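Local coordinates for computational designed protein based on evolution (Synthetic construct, PDB 6JCC) that is of unknown function but folds as a computationally designed six-helix bundle of the caspase recruitment domain type, at residues 10-15 / 88-93; 21-26 / 81-86; 30-35 / 68-73. One frame throughout, in Å; residues are numbered along the deposited sequence.

Contact 1 of 3, residues 10-15 / 88-93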
loop_
_atom_site.group_PDB
_atom_site.type_symbol
_atom_site.label_atom_id
_atom_site.label_comp_id
_atom_site.label_asym_id
_atom_site.label_seq_id
_atom_site.Cartn_x
_atom_site.Cartn_y
_atom_site.Cartn_z
ATOM N N GLU A 10 3.461 3.386 -12.420
ATOM C CA GLU A 10 2.259 2.784 -12.993
ATOM C C GLU A 10 1.968 1.410 -12.384
ATOM O O GLU A 10 0.833 1.123 -12.012
ATOM C CB GLU A 10 2.389 2.682 -14.518
ATOM N N PHE A 11 3.001 0.585 -12.264
ATOM C CA PHE A 11 2.857 -0.740 -11.659
ATOM C C PHE A 11 2.498 -0.696 -10.192
ATOM O O PHE A 11 1.646 -1.454 -9.748
ATOM C CB PHE A 11 4.126 -1.563 -11.828
ATOM C CG PHE A 11 4.134 -2.378 -13.068
ATOM C CD1 PHE A 11 3.226 -3.406 -13.221
ATOM C CD2 PHE A 11 5.030 -2.116 -14.085
ATOM C CE1 PHE A 11 3.213 -4.169 -14.368
ATOM C CE2 PHE A 11 5.030 -2.877 -15.239
ATOM C CZ PHE A 11 4.116 -3.903 -15.382
ATOM N N LEU A 12 3.159 0.180 -9.440
ATOM C CA LEU A 12 2.864 0.337 -8.018
ATOM C C LEU A 12 1.410 0.756 -7.818
ATOM O O LEU A 12 0.714 0.200 -6.974
ATOM C CB LEU A 12 3.813 1.346 -7.366
ATOM C CG LEU A 12 3.617 1.621 -5.869
ATOM C CD1 LEU A 12 3.637 0.346 -5.036
ATOM C CD2 LEU A 12 4.682 2.590 -5.378
ATOM N N LEU A 13 0.951 1.711 -8.619
ATOM C CA LEU A 13 -0.451 2.126 -8.588
ATOM C C LEU A 13 -1.408 0.986 -8.944
ATOM O O LEU A 13 -2.434 0.824 -8.294
ATOM C CB LEU A 13 -0.684 3.317 -9.520
ATOM C CG LEU A 13 -0.125 4.652 -9.035
ATOM C CD1 LEU A 13 -0.176 5.665 -10.163
ATOM C CD2 LEU A 13 -0.886 5.166 -7.823
ATOM N N GLU A 14 -1.060 0.200 -9.959
ATOM C CA GLU A 14 -1.868 -0.949 -10.372
ATOM C C GLU A 14 -1.957 -2.013 -9.278
ATOM O O GLU A 14 -3.021 -2.575 -9.048
ATOM C CB GLU A 14 -1.296 -1.570 -11.651
ATOM N N ILE A 15 -0.836 -2.276 -8.612
ATOM C CA ILE A 15 -0.786 -3.266 -7.532
ATOM C C ILE A 15 -1.596 -2.809 -6.327
ATOM O O ILE A 15 -2.328 -3.601 -5.748
ATOM C CB ILE A 15 0.665 -3.591 -7.126
ATOM C CG1 ILE A 15 1.363 -4.289 -8.290
ATOM C CG2 ILE A 15 0.715 -4.505 -5.906
ATOM C CD1 ILE A 15 2.841 -4.037 -8.339
ATOM N N ASP A 88 4.577 -10.289 -3.425
ATOM C CA ASP A 88 5.790 -10.323 -4.248
ATOM C C ASP A 88 5.858 -9.158 -5.224
ATOM O O ASP A 88 6.917 -8.557 -5.387
ATOM C CB ASP A 88 5.888 -11.635 -5.031
ATOM C CG ASP A 88 6.124 -12.832 -4.142
ATOM O OD1 ASP A 88 6.659 -12.685 -3.031
ATOM O OD2 ASP A 88 5.775 -13.940 -4.577
ATOM N N LYS A 89 4.741 -8.860 -5.879
ATOM C CA LYS A 89 4.663 -7.732 -6.816
ATOM C C LYS A 89 4.868 -6.397 -6.107
ATOM O O LYS A 89 5.580 -5.529 -6.611
ATOM C CB LYS A 89 3.326 -7.720 -7.560
ATOM C CG LYS A 89 3.203 -8.800 -8.619
ATOM C CD LYS A 89 1.780 -8.899 -9.144
ATOM C CE LYS A 89 1.663 -9.893 -10.291
ATOM N NZ LYS A 89 2.062 -11.278 -9.913
ATOM N N LEU A 90 4.252 -6.238 -4.939
ATOM C CA LEU A 90 4.399 -5.003 -4.174
ATOM C C LEU A 90 5.840 -4.781 -3.719
ATOM O O LEU A 90 6.371 -3.683 -3.873
ATOM C CB LEU A 90 3.465 -4.985 -2.969
ATOM C CG LEU A 90 3.436 -3.674 -2.183
ATOM C CD1 LEU A 90 3.005 -2.484 -3.029
ATOM C CD2 LEU A 90 2.491 -3.846 -1.025
ATOM N N LYS A 91 6.466 -5.823 -3.173
ATOM C CA LYS A 91 7.876 -5.761 -2.762
ATOM C C LYS A 91 8.806 -5.366 -3.919
ATOM O O LYS A 91 9.761 -4.613 -3.720
ATOM C CB LYS A 91 8.320 -7.100 -2.157
ATOM N N LYS A 92 8.507 -5.871 -5.117
ATOM C CA LYS A 92 9.283 -5.574 -6.328
ATOM C C LYS A 92 9.241 -4.091 -6.701
ATOM O O LYS A 92 10.283 -3.495 -6.985
ATOM C CB LYS A 92 8.763 -6.414 -7.504
ATOM C CG LYS A 92 9.561 -6.305 -8.799
ATOM C CD LYS A 92 8.830 -7.003 -9.935
ATOM C CE LYS A 92 9.707 -7.165 -11.164
ATOM N NZ LYS A 92 8.942 -7.728 -12.312
ATOM N N TYR A 93 8.043 -3.508 -6.701
ATOM C CA TYR A 93 7.845 -2.132 -7.181
ATOM C C TYR A 93 7.875 -1.044 -6.100
ATOM O O TYR A 93 7.875 0.143 -6.437
ATOM C CB TYR A 93 6.556 -2.047 -8.002
ATOM C CG TYR A 93 6.650 -2.827 -9.296
ATOM C CD1 TYR A 93 7.435 -2.369 -10.354
ATOM C CD2 TYR A 93 5.972 -4.031 -9.459
ATOM C CE1 TYR A 93 7.532 -3.086 -11.539
ATOM C CE2 TYR A 93 6.053 -4.753 -10.639
ATOM C CZ TYR A 93 6.838 -4.280 -11.676
ATOM O OH TYR A 93 6.924 -4.997 -12.846
#

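Contact 2 of 3, residues 21-26 / 81-86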
loop_
_atom_site.group_PDB
_atom_site.type_symbol
_atom_site.label_atom_id
_atom_site.label_comp_id
_atom_site.label_asym_id
_atom_site.label_seq_id
_atom_site.Cartn_x
_atom_site.Cartn_y
_atom_site.Cartn_z
ATOM N N ALA A 21 -9.003 -3.843 -4.496
ATOM C CA ALA A 21 -10.120 -4.589 -5.092
ATOM C C ALA A 21 -10.450 -5.886 -4.345
ATOM O O ALA A 21 -11.608 -6.303 -4.308
ATOM C CB ALA A 21 -9.831 -4.892 -6.555
ATOM N N ASN A 22 -9.430 -6.503 -3.755
ATOM C CA ASN A 22 -9.570 -7.779 -3.058
ATOM C C ASN A 22 -9.706 -7.704 -1.545
ATOM O O ASN A 22 -10.324 -8.572 -0.945
ATOM C CB ASN A 22 -8.358 -8.658 -3.365
ATOM C CG ASN A 22 -8.324 -9.126 -4.807
ATOM O OD1 ASN A 22 -9.187 -9.883 -5.239
ATOM N ND2 ASN A 22 -7.324 -8.689 -5.554
ATOM N N LEU A 23 -9.121 -6.679 -0.939
ATOM C CA LEU A 23 -8.889 -6.644 0.502
ATOM C C LEU A 23 -8.913 -5.205 0.998
ATOM O O LEU A 23 -8.337 -4.319 0.364
ATOM C CB LEU A 23 -7.518 -7.272 0.790
ATOM C CG LEU A 23 -6.963 -7.339 2.214
ATOM C CD1 LEU A 23 -7.807 -8.246 3.092
ATOM C CD2 LEU A 23 -5.523 -7.828 2.186
ATOM N N ASP A 24 -9.571 -4.972 2.130
ATOM C CA ASP A 24 -9.548 -3.661 2.781
ATOM C C ASP A 24 -8.100 -3.380 3.195
ATOM O O ASP A 24 -7.563 -4.098 4.031
ATOM C CB ASP A 24 -10.459 -3.687 4.015
ATOM C CG ASP A 24 -10.447 -2.384 4.820
ATOM O OD1 ASP A 24 -9.754 -1.411 4.466
ATOM O OD2 ASP A 24 -11.154 -2.353 5.841
ATOM N N PRO A 25 -7.467 -2.341 2.619
ATOM C CA PRO A 25 -6.052 -2.108 2.955
ATOM C C PRO A 25 -5.787 -1.776 4.430
ATOM O O PRO A 25 -4.656 -1.926 4.886
ATOM C CB PRO A 25 -5.655 -0.939 2.048
ATOM C CG PRO A 25 -6.929 -0.248 1.742
ATOM C CD PRO A 25 -7.978 -1.315 1.690
ATOM N N THR A 26 -6.814 -1.345 5.164
ATOM C CA THR A 26 -6.749 -1.231 6.625
ATOM C C THR A 26 -6.109 -2.469 7.258
ATOM O O THR A 26 -5.306 -2.350 8.181
ATOM C CB THR A 26 -8.154 -1.025 7.232
ATOM O OG1 THR A 26 -8.813 0.051 6.552
ATOM C CG2 THR A 26 -8.074 -0.699 8.725
ATOM N N HIS A 81 -2.780 -12.707 4.929
ATOM C CA HIS A 81 -4.182 -12.691 4.476
ATOM C C HIS A 81 -4.462 -13.555 3.242
ATOM O O HIS A 81 -5.617 -13.672 2.825
ATOM C CB HIS A 81 -4.642 -11.252 4.220
ATOM C CG HIS A 81 -4.871 -10.468 5.471
ATOM N ND1 HIS A 81 -3.849 -9.869 6.173
ATOM C CD2 HIS A 81 -6.006 -10.197 6.157
ATOM C CE1 HIS A 81 -4.344 -9.252 7.229
ATOM N NE2 HIS A 81 -5.651 -9.439 7.245
ATOM N N GLY A 82 -3.413 -14.142 2.665
ATOM C CA GLY A 82 -3.529 -15.095 1.561
ATOM C C GLY A 82 -3.190 -14.558 0.178
ATOM O O GLY A 82 -3.705 -15.078 -0.811
ATOM N N TYR A 83 -2.324 -13.547 0.091
ATOM C CA TYR A 83 -1.985 -12.906 -1.192
ATOM C C TYR A 83 -0.476 -12.881 -1.431
ATOM O O TYR A 83 0.171 -11.836 -1.335
ATOM C CB TYR A 83 -2.589 -11.499 -1.259
ATOM C CG TYR A 83 -4.093 -11.523 -1.163
ATOM C CD1 TYR A 83 -4.876 -11.781 -2.287
ATOM C CD2 TYR A 83 -4.737 -11.331 0.058
ATOM C CE1 TYR A 83 -6.259 -11.828 -2.202
ATOM C CE2 TYR A 83 -6.120 -11.378 0.154
ATOM C CZ TYR A 83 -6.877 -11.626 -0.978
ATOM O OH TYR A 83 -8.246 -11.674 -0.896
ATOM N N GLN A 84 0.071 -14.049 -1.759
ATOM C CA GLN A 84 1.511 -14.210 -1.987
ATOM C C GLN A 84 1.985 -13.437 -3.218
ATOM O O GLN A 84 2.986 -12.726 -3.152
ATOM C CB GLN A 84 1.880 -15.690 -2.146
ATOM C CG GLN A 84 1.707 -16.528 -0.887
ATOM C CD GLN A 84 2.756 -16.255 0.185
ATOM O OE1 GLN A 84 3.893 -15.890 -0.114
ATOM N NE2 GLN A 84 2.377 -16.444 1.446
ATOM N N ALA A 85 1.262 -13.585 -4.329
ATOM C CA ALA A 85 1.624 -12.928 -5.591
ATOM C C ALA A 85 1.597 -11.403 -5.482
ATOM O O ALA A 85 2.520 -10.734 -5.952
ATOM C CB ALA A 85 0.717 -13.396 -6.720
ATOM N N LEU A 86 0.556 -10.854 -4.862
ATOM C CA LEU A 86 0.490 -9.404 -4.636
ATOM C C LEU A 86 1.582 -8.908 -3.689
ATOM O O LEU A 86 2.117 -7.818 -3.888
ATOM C CB LEU A 86 -0.885 -8.981 -4.117
ATOM C CG LEU A 86 -2.050 -9.177 -5.087
ATOM C CD1 LEU A 86 -3.356 -8.805 -4.407
ATOM C CD2 LEU A 86 -1.875 -8.368 -6.359
HETATM O O HOH W 1 -9.437 -12.126 -3.237
#

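Contact 3 of 3, residues 30-35 / 68-73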
loop_
_atom_site.group_PDB
_atom_site.type_symbol
_atom_site.label_atom_id
_atom_site.label_comp_id
_atom_site.label_asym_id
_atom_site.label_seq_id
_atom_site.Cartn_x
_atom_site.Cartn_y
_atom_site.Cartn_z
ATOM N N GLU A 30 -1.961 -2.346 9.387
ATOM C CA GLU A 30 -1.983 -2.441 10.854
ATOM C C GLU A 30 -0.815 -1.748 11.530
ATOM O O GLU A 30 -1.010 -0.851 12.341
ATOM C CB GLU A 30 -1.968 -3.902 11.308
ATOM C CG GLU A 30 -3.321 -4.483 11.624
ATOM C CD GLU A 30 -3.187 -5.736 12.450
ATOM O OE1 GLU A 30 -2.636 -6.727 11.937
ATOM O OE2 GLU A 30 -3.613 -5.716 13.617
ATOM N N GLU A 31 0.395 -2.180 11.194
ATOM C CA GLU A 31 1.580 -1.673 11.869
ATOM C C GLU A 31 1.820 -0.187 11.609
ATOM O O GLU A 31 2.039 0.558 12.555
ATOM C CB GLU A 31 2.823 -2.513 11.546
ATOM C CG GLU A 31 4.043 -2.138 12.370
ATOM C CD GLU A 31 3.835 -2.364 13.860
ATOM O OE1 GLU A 31 3.175 -3.355 14.230
ATOM O OE2 GLU A 31 4.323 -1.557 14.669
ATOM N N PRO A 32 1.764 0.255 10.340
ATOM C CA PRO A 32 1.894 1.696 10.114
ATOM C C PRO A 32 0.811 2.537 10.803
ATOM O O PRO A 32 1.099 3.634 11.251
ATOM C CB PRO A 32 1.812 1.843 8.591
ATOM C CG PRO A 32 1.966 0.491 8.020
ATOM C CD PRO A 32 1.872 -0.528 9.096
ATOM N N LEU A 33 -0.409 2.012 10.901
ATOM C CA LEU A 33 -1.483 2.700 11.630
ATOM C C LEU A 33 -1.169 2.841 13.124
ATOM O O LEU A 33 -1.399 3.894 13.705
ATOM C CB LEU A 33 -2.838 2.008 11.432
ATOM C CG LEU A 33 -3.502 2.226 10.067
ATOM C CD1 LEU A 33 -4.569 1.174 9.799
ATOM C CD2 LEU A 33 -4.093 3.623 9.946
ATOM N N ARG A 34 -0.628 1.790 13.733
ATOM C CA ARG A 34 -0.187 1.853 15.134
ATOM C C ARG A 34 0.945 2.830 15.363
ATOM O O ARG A 34 1.118 3.318 16.469
ATOM C CB ARG A 34 0.316 0.506 15.614
ATOM C CG ARG A 34 -0.746 -0.535 15.732
ATOM C CD ARG A 34 -0.174 -1.804 16.329
ATOM N NE ARG A 34 -0.998 -2.929 15.936
ATOM C CZ ARG A 34 -0.745 -4.197 16.212
ATOM N NH1 ARG A 34 0.333 -4.540 16.903
ATOM N NH2 ARG A 34 -1.590 -5.127 15.789
ATOM N N ARG A 35 1.734 3.063 14.317
ATOM C CA ARG A 35 2.873 3.973 14.361
ATOM C C ARG A 35 2.565 5.365 13.783
ATOM O O ARG A 35 3.478 6.135 13.483
ATOM C CB ARG A 35 4.063 3.300 13.665
ATOM C CG ARG A 35 4.537 2.080 14.443
ATOM C CD ARG A 35 5.292 1.066 13.614
ATOM N NE ARG A 35 6.531 1.599 13.073
ATOM C CZ ARG A 35 7.692 0.943 12.976
ATOM N NH1 ARG A 35 8.730 1.576 12.454
ATOM N NH2 ARG A 35 7.847 -0.317 13.402
ATOM N N PRO A 68 11.381 1.065 6.604
ATOM C CA PRO A 68 11.669 -0.299 6.146
ATOM C C PRO A 68 10.867 -1.399 6.856
ATOM O O PRO A 68 10.326 -2.282 6.191
ATOM C CB PRO A 68 13.162 -0.442 6.430
ATOM C CG PRO A 68 13.683 0.936 6.234
ATOM C CD PRO A 68 12.622 1.838 6.801
ATOM N N ALA A 69 10.785 -1.331 8.182
ATOM C CA ALA A 69 10.022 -2.313 8.965
ATOM C C ALA A 69 8.523 -2.237 8.687
ATOM O O ALA A 69 7.838 -3.257 8.670
ATOM C CB ALA A 69 10.286 -2.138 10.451
ATOM N N GLU A 70 8.021 -1.028 8.464
ATOM C CA GLU A 70 6.616 -0.835 8.101
ATOM C C GLU A 70 6.308 -1.413 6.724
ATOM O O GLU A 70 5.262 -2.024 6.526
ATOM C CB GLU A 70 6.247 0.643 8.140
ATOM C CG GLU A 70 6.121 1.192 9.547
ATOM C CD GLU A 70 6.016 2.700 9.607
ATOM O OE1 GLU A 70 6.286 3.396 8.610
ATOM O OE2 GLU A 70 5.684 3.196 10.696
ATOM N N ALA A 71 7.204 -1.198 5.769
ATOM C CA ALA A 71 7.061 -1.787 4.433
ATOM C C ALA A 71 7.060 -3.314 4.495
ATOM O O ALA A 71 6.229 -3.961 3.861
ATOM C CB ALA A 71 8.154 -1.288 3.502
ATOM N N GLN A 72 7.973 -3.881 5.284
ATOM C CA GLN A 72 8.014 -5.334 5.479
ATOM C C GLN A 72 6.750 -5.865 6.159
ATOM O O GLN A 72 6.245 -6.917 5.773
ATOM C CB GLN A 72 9.254 -5.750 6.282
ATOM C CG GLN A 72 9.521 -7.253 6.306
ATOM C CD GLN A 72 9.671 -7.870 4.922
ATOM O OE1 GLN A 72 8.984 -8.835 4.585
ATOM N NE2 GLN A 72 10.566 -7.313 4.110
ATOM N N ALA A 73 6.242 -5.134 7.153
ATOM C CA ALA A 73 4.997 -5.506 7.845
ATOM C C ALA A 73 3.814 -5.575 6.883
ATOM O O ALA A 73 2.982 -6.476 6.956
ATOM C CB ALA A 73 4.698 -4.519 8.962
#

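Contact 1 of 3, residues 10-15 / 88-93
F11, L12 and I15 meet L90 and Y93 where the first and last helices of the six-helix death fold, here of the caspase recruitment type, pack together. The short axes of 10-15 and 88-93 run roughly antiparallel, at 150°, and approach to 9.5 Å. Y93 lies at the heart of the contact. F11 CB sits over the middle of its ring, 3.5 Å from the ring centroid and almost on the ring normal, a CH-pi contact. The two aromatic planes are close to parallel (11°), but they are slid so far along each other that the rings barely overlap. The hydroxyl end of Y93 therefore covers the phenylalanine ring, with Y93 OH 3.6 Å above the centre of the F11 ring plane. F11 reaches this position with chi1 at -91°, well away from a staggered value. On the opposite face of the tyrosine ring lies the aliphatic CG of K92. I15 comes in at about a right angle to Y93, and its CD1 is tightly packed at 3.3 Å from Y93 CD2. The same methyl group touches K89, with I15 CD1 3.8 Å from K89 CB, while the lysine chain leads away. The other branch of the isoleucine turns to L90, with I15 CG2 4.1 Å from L90 CB. Deeper in the bundle, L12 CD1 meets L90 CD1 at 3.5 Å. There L12 also rests on I60 of helix 52-63, and L90 on L74 and L78 of helix 68-80. The backbone O of Y93 accepts a hydrogen bond from Q8 NE2. No hydrogen bond links the two segments themselves. The pairing thus rests on the apolar fit of L12, I15 and L90, and on the CH-pi contact and slid-apart rings of F11 and Y93.

Contact 2 of 3, residues 21-26 / 81-86
L23 points its two methyl groups at two different rings, and N22 shares one of them, that of Y83. The leucine side chain meets H81 at about a right angle, with L23 CD1 4.1 Å from H81 CD2. Its other branch packs on the tyrosine, L23 CD2 lying 4.1 Å from Y83 CE2. L23 CG stands anti to the backbone N (chi1 178°), which carries both methyls out toward 81-86. N22 comes to the same side of the tyrosine ring plane as L23, but near the other ring carbon, with N22 CB 4.0 Å from Y83 CE1. The polar ends of N22 and Y83 are joined through water 1. This water lies in the plane of the tyrosine ring, at its edge, 2.7 Å from Y83 OH. It donates to N22 OD1 at 3.0 Å, so one water bridges the hydroxyl and the amide oxygen. N22 ND2 lies 4.1 Å from L86 CD1 and makes a weak hydrogen bond to E18 O. H81 ND1 bonds to A77 O of helix 68-80. G82 closes that helix in a Schellman motif; at its backbone angles a CB would be jammed against the carbonyl O of H81. Y83 follows at the N-cap position of helix 84-93. Beyond L23 the chain makes an Asx turn, in which T26 N and T26 OG1 both donate to D24 OD1 from the same face of the carboxylate. The contact thus joins the end of helix 6-22 to the turn between helices 68-80 and 84-93. L86 packs back on I19 of helix 6-22, while D24, P25 and T26 lean on L47 of helix 40-47.

Contact 3 of 3, residues 30-35 / 68-73
The guanidinium of R35 has E70 CG over one face, 3.4 Å above its plane and offset toward the rim, and E31 OE2 in plane at its edge. A69 CB approaches the group obliquely, 4.2 Å from R35 NH2. E31, R35 and E70 form a salt-bridge network of the death fold, between the end of helix 30-34, with R35 just past it, and helix 68-80. R35 NE reaches E70 OE2 at 3.0 Å, but the hydrogen bond is weak because the angle at the hydrogen is only 124°. The guanidinium and carboxylate planes stand 59° apart, so this is no flat two-pronged pair. A bend at chi3 (63°) folds the arginine end back across the glutamate. The link to E31 is looser, with R35 NH2 3.9 Å from E31 OE2. E70 OE1 has another task: it accepts from the backbone N of S67, just before helix 68-80, as in the return bond of a capping box. With E70 cut back to an alanine, S67 N would probably lose its carboxylate partner and R35 NE its mate, and the guanidinium would be freer to turn. Beneath the charges the contact is apolar. P32 CG lies 4.3 Å from E70 CB, and the proline also packs on L37 and L66. Farther along helix 68-80, the CB atoms of E31 and A73 meet at 3.8 Å.

All three contacts belong to one helical bundle, and no ligand is involved. Contacts 1 and 2 use the same pair of helices, 6-22 and 84-93, with centres about 13 Å apart. They meet where I15 CG2 lies 4.1 Å from L86 O, so the packing runs on from the helix pair to the loops at one end of it. Contact 3 ties the next helix, 30-34, to helix 68-80. It touches contact 2 through T26 O and L33 CD1, 3.9 Å apart, with centres about 15 Å apart. Contacts 1 and 3 lie on opposite sides of the chain's centre, about 17 Å between centres, and do not touch. Contact 2 thus bridges them.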